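Local coordinates for protein amidohydrolase (Brucella melitensis biovar Abortus, PDB 4F0L) that probably hydrolyses C-N bonds as a metal-dependent deaminase of the amidohydrolase family, and carries a bound iron(III) ion, at residues F69-A74 / A110-V115; Q105-A110 / A151-T156. All coordinates share one frame; numbering follows the deposited sequence.

Contact 1. Residues F69-A74 / A110-V115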
ATOM      1  N   PHE B  69     -13.596 -15.193   8.068  1.00 18.03           N
ATOM      2  CA  PHE B  69     -13.363 -16.326   7.158  1.00 18.53           C
ATOM      3  C   PHE B  69     -12.709 -15.931   5.844  1.00 17.98           C
ATOM      4  O   PHE B  69     -12.017 -16.731   5.252  1.00 17.00           O
ATOM      5  CB  PHE B  69     -14.653 -17.133   6.906  1.00 20.08           C
ATOM      6  CG  PHE B  69     -15.648 -16.451   6.005  1.00 20.82           C
ATOM      7  CD1 PHE B  69     -15.601 -16.634   4.641  1.00 21.59           C
ATOM      8  CD2 PHE B  69     -16.649 -15.632   6.535  1.00 21.39           C
ATOM      9  CE1 PHE B  69     -16.531 -16.006   3.812  1.00 22.19           C
ATOM     10  CE2 PHE B  69     -17.576 -15.006   5.721  1.00 21.32           C
ATOM     11  CZ  PHE B  69     -17.513 -15.190   4.351  1.00 21.65           C
ATOM     12  N   GLN B  70     -12.925 -14.686   5.413  1.00 17.89           N
ATOM     13  CA  GLN B  70     -12.386 -14.211   4.161  1.00 17.92           C
ATOM     14  C   GLN B  70     -10.869 -14.087   4.204  1.00 18.08           C
ATOM     15  O   GLN B  70     -10.219 -14.072   3.143  1.00 18.80           O
ATOM     16  CB  GLN B  70     -13.066 -12.895   3.717  1.00 17.73           C
ATOM     17  CG  GLN B  70     -14.548 -13.111   3.383  1.00 17.90           C
ATOM     18  CD  GLN B  70     -15.278 -11.851   2.977  1.00 18.44           C
ATOM     19  OE1 GLN B  70     -14.677 -10.833   2.725  1.00 19.01           O
ATOM     20  NE2 GLN B  70     -16.593 -11.941   2.839  1.00 19.22           N
ATOM     21  N   TYR B  71     -10.297 -13.999   5.406  1.00 17.32           N
ATOM     22  CA  TYR B  71      -8.833 -14.007   5.549  1.00 17.35           C
ATOM     23  C   TYR B  71      -8.249 -15.251   4.885  1.00 18.86           C
ATOM     24  O   TYR B  71      -7.135 -15.228   4.387  1.00 18.87           O
ATOM     25  CB  TYR B  71      -8.459 -14.017   7.016  1.00 16.64           C
ATOM     26  CG  TYR B  71      -6.976 -13.998   7.386  1.00 15.99           C
ATOM     27  CD1 TYR B  71      -6.190 -12.855   7.215  1.00 14.75           C
ATOM     28  CD2 TYR B  71      -6.392 -15.113   8.001  1.00 16.07           C
ATOM     29  CE1 TYR B  71      -4.848 -12.839   7.583  1.00 14.84           C
ATOM     30  CE2 TYR B  71      -5.074 -15.107   8.398  1.00 16.33           C
ATOM     31  CZ  TYR B  71      -4.289 -13.966   8.173  1.00 15.67           C
ATOM     32  OH  TYR B  71      -2.978 -13.980   8.589  1.00 15.53           O
ATOM     33  N   GLY B  72      -8.983 -16.359   4.936  1.00 19.77           N
ATOM     34  CA  GLY B  72      -8.530 -17.587   4.286  1.00 21.54           C
ATOM     35  C   GLY B  72      -8.386 -17.464   2.770  1.00 21.64           C
ATOM     36  O   GLY B  72      -7.585 -18.162   2.171  1.00 21.95           O
ATOM     37  N   MET B  73      -9.131 -16.560   2.150  1.00 21.72           N
ATOM     38  CA  MET B  73      -9.081 -16.409   0.698  1.00 22.91           C
ATOM     39  C   MET B  73      -8.181 -15.270   0.250  1.00 21.06           C
ATOM     40  O   MET B  73      -8.054 -15.027  -0.958  1.00 20.57           O
ATOM     41  CB  MET B  73     -10.493 -16.242   0.107  1.00 25.28           C
ATOM     42  CG  MET B  73     -11.058 -14.828   0.202  1.00 26.48           C
ATOM     43  SD  MET B  73     -12.832 -14.748  -0.170  1.00 30.43           S
ATOM     44  CE  MET B  73     -12.757 -14.030  -1.820  1.00 31.67           C
ATOM     45  N   ALA B  74      -7.516 -14.605   1.191  1.00 19.29           N
ATOM     46  CA  ALA B  74      -6.678 -13.450   0.858  1.00 18.30           C
ATOM     47  C   ALA B  74      -5.594 -13.853  -0.154  1.00 18.75           C
ATOM     48  O   ALA B  74      -4.868 -14.826   0.056  1.00 18.21           O
ATOM     49  CB  ALA B  74      -6.056 -12.866   2.119  1.00 17.51           C
ATOM     50  N   ALA B 110      -9.917 -17.397  12.126  1.00 13.45           N
ATOM     51  CA  ALA B 110     -10.129 -16.185  12.920  1.00 13.09           C
ATOM     52  C   ALA B 110      -8.965 -15.916  13.875  1.00 12.94           C
ATOM     53  O   ALA B 110      -8.548 -14.785  14.044  1.00 13.19           O
ATOM     54  CB  ALA B 110     -11.429 -16.295  13.701  1.00 12.65           C
ATOM     55  N   LEU B 111      -8.444 -16.952  14.514  1.00 13.78           N
ATOM     56  CA  LEU B 111      -7.293 -16.749  15.389  1.00 14.00           C
ATOM     57  C   LEU B 111      -6.114 -16.153  14.639  1.00 14.29           C
ATOM     58  O   LEU B 111      -5.537 -15.136  15.088  1.00 14.77           O
ATOM     59  CB  LEU B 111      -6.890 -18.026  16.141  1.00 14.36           C
ATOM     60  CG  LEU B 111      -5.622 -17.914  17.006  1.00 14.62           C
ATOM     61  CD1 LEU B 111      -5.792 -16.863  18.084  1.00 14.14           C
ATOM     62  CD2 LEU B 111      -5.229 -19.266  17.609  1.00 15.00           C
ATOM     63  N   ARG B 112      -5.757 -16.734  13.493  1.00 14.36           N
ATOM     64  CA  ARG B 112      -4.578 -16.264  12.776  1.00 14.35           C
ATOM     65  C   ARG B 112      -4.787 -14.849  12.240  1.00 13.58           C
ATOM     66  O   ARG B 112      -3.851 -14.052  12.200  1.00 13.12           O
ATOM     67  CB  ARG B 112      -4.203 -17.224  11.649  1.00 15.17           C
ATOM     68  CG  ARG B 112      -2.906 -16.906  10.944  1.00 15.54           C
ATOM     69  CD  ARG B 112      -1.718 -16.999  11.911  1.00 16.17           C
ATOM     70  NE  ARG B 112      -0.442 -16.535  11.354  1.00 16.44           N
ATOM     71  CZ  ARG B 112      -0.060 -15.249  11.266  1.00 16.18           C
ATOM     72  NH1 ARG B 112      -0.822 -14.262  11.695  1.00 15.59           N
ATOM     73  NH2 ARG B 112       1.108 -14.957  10.734  1.00 16.07           N
ATOM     74  N   LEU B 113      -6.008 -14.544  11.841  1.00 13.23           N
ATOM     75  CA  LEU B 113      -6.381 -13.172  11.480  1.00 13.06           C
ATOM     76  C   LEU B 113      -6.227 -12.171  12.617  1.00 13.17           C
ATOM     77  O   LEU B 113      -5.655 -11.074  12.442  1.00 13.55           O
ATOM     78  CB  LEU B 113      -7.816 -13.137  11.019  1.00 12.58           C
ATOM     79  CG  LEU B 113      -8.379 -11.729  10.834  1.00 12.37           C
ATOM     80  CD1 LEU B 113      -7.576 -10.942   9.809  1.00 12.19           C
ATOM     81  CD2 LEU B 113      -9.894 -11.749  10.515  1.00 12.14           C
ATOM     82  N   TYR B 114      -6.721 -12.552  13.787  1.00 13.31           N
ATOM     83  CA  TYR B 114      -6.663 -11.633  14.919  1.00 13.19           C
ATOM     84  C   TYR B 114      -5.216 -11.448  15.377  1.00 13.15           C
ATOM     85  O   TYR B 114      -4.839 -10.360  15.811  1.00 12.33           O
ATOM     86  CB  TYR B 114      -7.615 -12.069  16.064  1.00 13.16           C
ATOM     87  CG  TYR B 114      -9.101 -12.111  15.671  1.00 13.16           C
ATOM     88  CD1 TYR B 114      -9.609 -11.327  14.630  1.00 13.31           C
ATOM     89  CD2 TYR B 114      -9.994 -12.925  16.346  1.00 13.35           C
ATOM     90  CE1 TYR B 114     -10.944 -11.384  14.265  1.00 13.12           C
ATOM     91  CE2 TYR B 114     -11.313 -12.966  16.005  1.00 13.31           C
ATOM     92  CZ  TYR B 114     -11.791 -12.202  14.964  1.00 13.29           C
ATOM     93  OH  TYR B 114     -13.119 -12.245  14.594  1.00 13.24           O
ATOM     94  N   VAL B 115      -4.385 -12.489  15.255  1.00 13.78           N
ATOM     95  CA  VAL B 115      -2.960 -12.323  15.500  1.00 13.78           C
ATOM     96  C   VAL B 115      -2.337 -11.304  14.519  1.00 14.11           C
ATOM     97  O   VAL B 115      -1.572 -10.407  14.906  1.00 13.49           O
ATOM     98  CB  VAL B 115      -2.223 -13.667  15.449  1.00 14.72           C
ATOM     99  CG1 VAL B 115      -0.718 -13.460  15.199  1.00 14.08           C
ATOM    100  CG2 VAL B 115      -2.499 -14.485  16.718  1.00 15.27           C
TER
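The phenolic oxygen of Tyr-71 is gripped from two subunits: it is hydrogen-bonded to the carboxylate of Asp-116, one residue beyond 110-115, and to Arg-402 of the second subunit. Within the two segments the same oxygen lies beside Arg-112: Tyr-71 OH is 3.8 Å from Arg-112 CG, while Arg-112 O, at 3.7 Å, is not hydrogen-bonded to it. The ring that carries it does the packing. Leu-113 covers one face, its CB 4.0 Å from the centroid of the Tyr-71 ring and 19° off the normal, a CH-pi contact. The branch then reaches the rim, where Leu-113 CD1 meets Tyr-71 CD1 at 3.5 Å. Arg-112 comes in at the edge instead, its CG near the ring plane and 3.8 Å from Tyr-71 CE2. Having CG anti to the backbone N (chi1 -179°) sends the Tyr-71 ring out from the loop after strand 56-66 to lie against the flank of helix 103-119. The chain of Arg-112 bends at chi2, which lays one face of its guanidinium over Tyr-71 OH, the two flat groups being inclined by 47°. The Arg-112 charge is engaged by a salt bridge to Glu-446 of helix 442-457, and Arg-420 of the second subunit adds a cation-pi contact to the Tyr-71 ring and a hydrogen bond to Tyr-71 O. One tyrosine thus joins an apolar face to a buried polar end at the dimer interface, where the carboxylates of Asp-116 and Glu-446 probably offset the closeness of Arg-112 to Arg-402 of the second subunit.

Contact 2. Residues Q105-A110 / A151-T156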
ATOM      1  N   GLN B 105     -12.331 -25.034  11.603  1.00 22.18           N
ATOM      2  CA  GLN B 105     -11.566 -24.228  10.633  1.00 21.74           C
ATOM      3  C   GLN B 105     -11.805 -22.734  10.851  1.00 20.53           C
ATOM      4  O   GLN B 105     -10.874 -21.934  10.780  1.00 20.50           O
ATOM      5  CB  GLN B 105     -11.908 -24.617   9.191  1.00 22.09           C
ATOM      6  CG  GLN B 105     -11.428 -26.002   8.804  1.00 22.79           C
ATOM      7  CD  GLN B 105     -12.087 -26.527   7.556  1.00 23.00           C
ATOM      8  OE1 GLN B 105     -13.099 -25.983   7.087  1.00 22.02           O
ATOM      9  NE2 GLN B 105     -11.531 -27.609   7.021  1.00 23.46           N
ATOM     10  N   ALA B 106     -13.041 -22.368  11.132  1.00 19.64           N
ATOM     11  CA  ALA B 106     -13.373 -20.979  11.337  1.00 18.83           C
ATOM     12  C   ALA B 106     -12.626 -20.410  12.543  1.00 18.31           C
ATOM     13  O   ALA B 106     -12.185 -19.274  12.502  1.00 17.66           O
ATOM     14  CB  ALA B 106     -14.858 -20.812  11.521  1.00 18.26           C
ATOM     15  N   GLU B 107     -12.456 -21.205  13.588  1.00 18.21           N
ATOM     16  CA  GLU B 107     -11.722 -20.736  14.755  1.00 18.03           C
ATOM     17  C   GLU B 107     -10.250 -20.527  14.428  1.00 17.60           C
ATOM     18  O   GLU B 107      -9.653 -19.537  14.851  1.00 17.53           O
ATOM     19  CB  GLU B 107     -11.850 -21.707  15.923  1.00 18.49           C
ATOM     20  CG  GLU B 107     -11.266 -21.144  17.223  1.00 18.66           C
ATOM     21  CD  GLU B 107     -11.424 -22.043  18.444  1.00 20.17           C
ATOM     22  OE1 GLU B 107     -12.254 -22.975  18.420  1.00 20.88           O
ATOM     23  OE2 GLU B 107     -10.715 -21.794  19.444  1.00 19.97           O
ATOM     24  N   ALA B 108      -9.658 -21.481  13.701  1.00 17.47           N
ATOM     25  CA  ALA B 108      -8.253 -21.398  13.274  1.00 16.77           C
ATOM     26  C   ALA B 108      -7.964 -20.201  12.387  1.00 15.89           C
ATOM     27  O   ALA B 108      -6.973 -19.481  12.601  1.00 16.53           O
ATOM     28  CB  ALA B 108      -7.832 -22.673  12.559  1.00 17.39           C
ATOM     29  N   VAL B 109      -8.814 -19.977  11.397  1.00 15.27           N
ATOM     30  CA  VAL B 109      -8.711 -18.816  10.526  1.00 14.23           C
ATOM     31  C   VAL B 109      -8.869 -17.490  11.300  1.00 13.74           C
ATOM     32  O   VAL B 109      -8.042 -16.580  11.148  1.00 12.79           O
ATOM     33  CB  VAL B 109      -9.722 -18.886   9.385  1.00 14.32           C
ATOM     34  CG1 VAL B 109      -9.720 -17.599   8.574  1.00 13.64           C
ATOM     35  CG2 VAL B 109      -9.419 -20.105   8.500  1.00 14.57           C
ATOM     36  N   ALA B 110      -9.917 -17.397  12.126  1.00 13.45           N
ATOM     37  CA  ALA B 110     -10.129 -16.185  12.920  1.00 13.09           C
ATOM     38  C   ALA B 110      -8.965 -15.916  13.875  1.00 12.94           C
ATOM     39  O   ALA B 110      -8.548 -14.785  14.044  1.00 13.19           O
ATOM     40  CB  ALA B 110     -11.429 -16.295  13.701  1.00 12.65           C
ATOM     41  N   ALA B 151     -15.509 -15.857  19.281  1.00 16.33           N
ATOM     42  CA  ALA B 151     -15.178 -15.456  20.620  1.00 16.77           C
ATOM     43  C   ALA B 151     -14.007 -16.263  21.216  1.00 17.01           C
ATOM     44  O   ALA B 151     -13.154 -15.681  21.889  1.00 16.55           O
ATOM     45  CB  ALA B 151     -16.392 -15.502  21.515  1.00 17.41           C
ATOM     46  N   ALA B 152     -13.952 -17.565  20.953  1.00 17.30           N
ATOM     47  CA  ALA B 152     -12.830 -18.382  21.380  1.00 17.74           C
ATOM     48  C   ALA B 152     -11.542 -17.915  20.730  1.00 17.52           C
ATOM     49  O   ALA B 152     -10.496 -17.840  21.416  1.00 16.93           O
ATOM     50  CB  ALA B 152     -13.056 -19.870  21.096  1.00 19.12           C
ATOM     51  N   ALA B 153     -11.600 -17.607  19.421  1.00 16.68           N
ATOM     52  CA  ALA B 153     -10.430 -17.113  18.698  1.00 16.00           C
ATOM     53  C   ALA B 153      -9.955 -15.762  19.284  1.00 15.62           C
ATOM     54  O   ALA B 153      -8.776 -15.592  19.622  1.00 15.40           O
ATOM     55  CB  ALA B 153     -10.745 -16.981  17.201  1.00 15.28           C
ATOM     56  N   ALA B 154     -10.878 -14.832  19.463  1.00 14.85           N
ATOM     57  CA  ALA B 154     -10.528 -13.549  20.065  1.00 14.74           C
ATOM     58  C   ALA B 154      -9.913 -13.714  21.474  1.00 15.75           C
ATOM     59  O   ALA B 154      -8.923 -13.033  21.807  1.00 15.36           O
ATOM     60  CB  ALA B 154     -11.751 -12.620  20.122  1.00 14.65           C
ATOM     61  N   THR B 155     -10.488 -14.613  22.290  1.00 16.53           N
ATOM     62  CA  THR B 155      -9.987 -14.876  23.624  1.00 17.30           C
ATOM     63  C   THR B 155      -8.565 -15.411  23.590  1.00 17.05           C
ATOM     64  O   THR B 155      -7.689 -14.931  24.326  1.00 17.09           O
ATOM     65  CB  THR B 155     -10.883 -15.866  24.396  1.00 18.82           C
ATOM     66  OG1 THR B 155     -12.183 -15.303  24.508  1.00 19.44           O
ATOM     67  CG2 THR B 155     -10.317 -16.153  25.822  1.00 19.58           C
ATOM     68  N   THR B 156      -8.319 -16.370  22.712  1.00 16.28           N
ATOM     69  CA  THR B 156      -6.990 -16.947  22.607  1.00 16.57           C
ATOM     70  C   THR B 156      -5.998 -15.878  22.152  1.00 15.58           C
ATOM     71  O   THR B 156      -4.863 -15.820  22.651  1.00 14.57           O
ATOM     72  CB  THR B 156      -6.948 -18.125  21.602  1.00 16.96           C
ATOM     73  OG1 THR B 156      -7.857 -19.130  22.010  1.00 17.71           O
ATOM     74  CG2 THR B 156      -5.527 -18.711  21.459  1.00 17.30           C
TER
HETATM   75  O   HOH W   1      -8.767 -20.131  19.658  1.00 15.97           O
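Neighbouring helices on the outside of a TIM-type barrel, the fold of the amidohydrolase family, illustrate how small residues permit close packing. Helices 103-119 and 145-157 run in roughly the same direction here; the axes of the segments 105-110 and 151-156 approach to 8.5 Å and cross at -35°. Alanines make this spacing possible: Ala-110 CB meets Ala-153 CB at 3.6 Å, methyl against methyl. That second methyl also rests on the backbone of the facing helix, with Ala-153 CB 3.6 Å from Glu-107 O. Glu-107 contributes the one long side chain of the contact. Its chi1 of -171° turns CG away from the backbone N, and the chain, extended beyond that atom, carries the carboxylate alongside the other helix and brings Glu-107 OE2 to 3.5 Å from Ala-152 CB. Its two oxygens have different partners. Glu-107 OE1 forms a salt bridge with Arg-149, about one turn before Ala-152 on the same helix, whereas Glu-107 OE2 accepts a 2.6 Å hydrogen bond from a water. The same water donates to Thr-156 OG1 at 2.7 Å, so it ties the carboxylate to the far end of 151-156 where no direct hydrogen bond crosses between the segments. The pairing of arginine and water should hold the carboxylate in place and favour its charged form. Ile-150 of helix 145-157 also packs on Ala-110, while Val-109 packs on Phe-449 of helix 442-457, and each helix is followed by a parallel strand of the barrel sheet, 122-129 after the first and 160-167 after the second.

Helix 103-119 serves both contacts, and Ala-110 belongs to both segments taken from it. Contact 1 joins this helix to the loop after strand 56-66, while contact 2 joins it to helix 145-157; their centres are 9 Å apart. The two also touch directly: Leu-111 N lies 3.5 Å from Ala-153 CB, and Tyr-71 CD2 lies 3.8 Å from Val-109 O. Contact 1 is the nearer to the metal site, formed by His-65, His-67, His-241 and Asp-329. The Leu-113 side chain is about 11 Å from the iron and about 7 Å from the side chain of His-67, whereas the side chain of Ala-110 is about 10 Å from that of His-67.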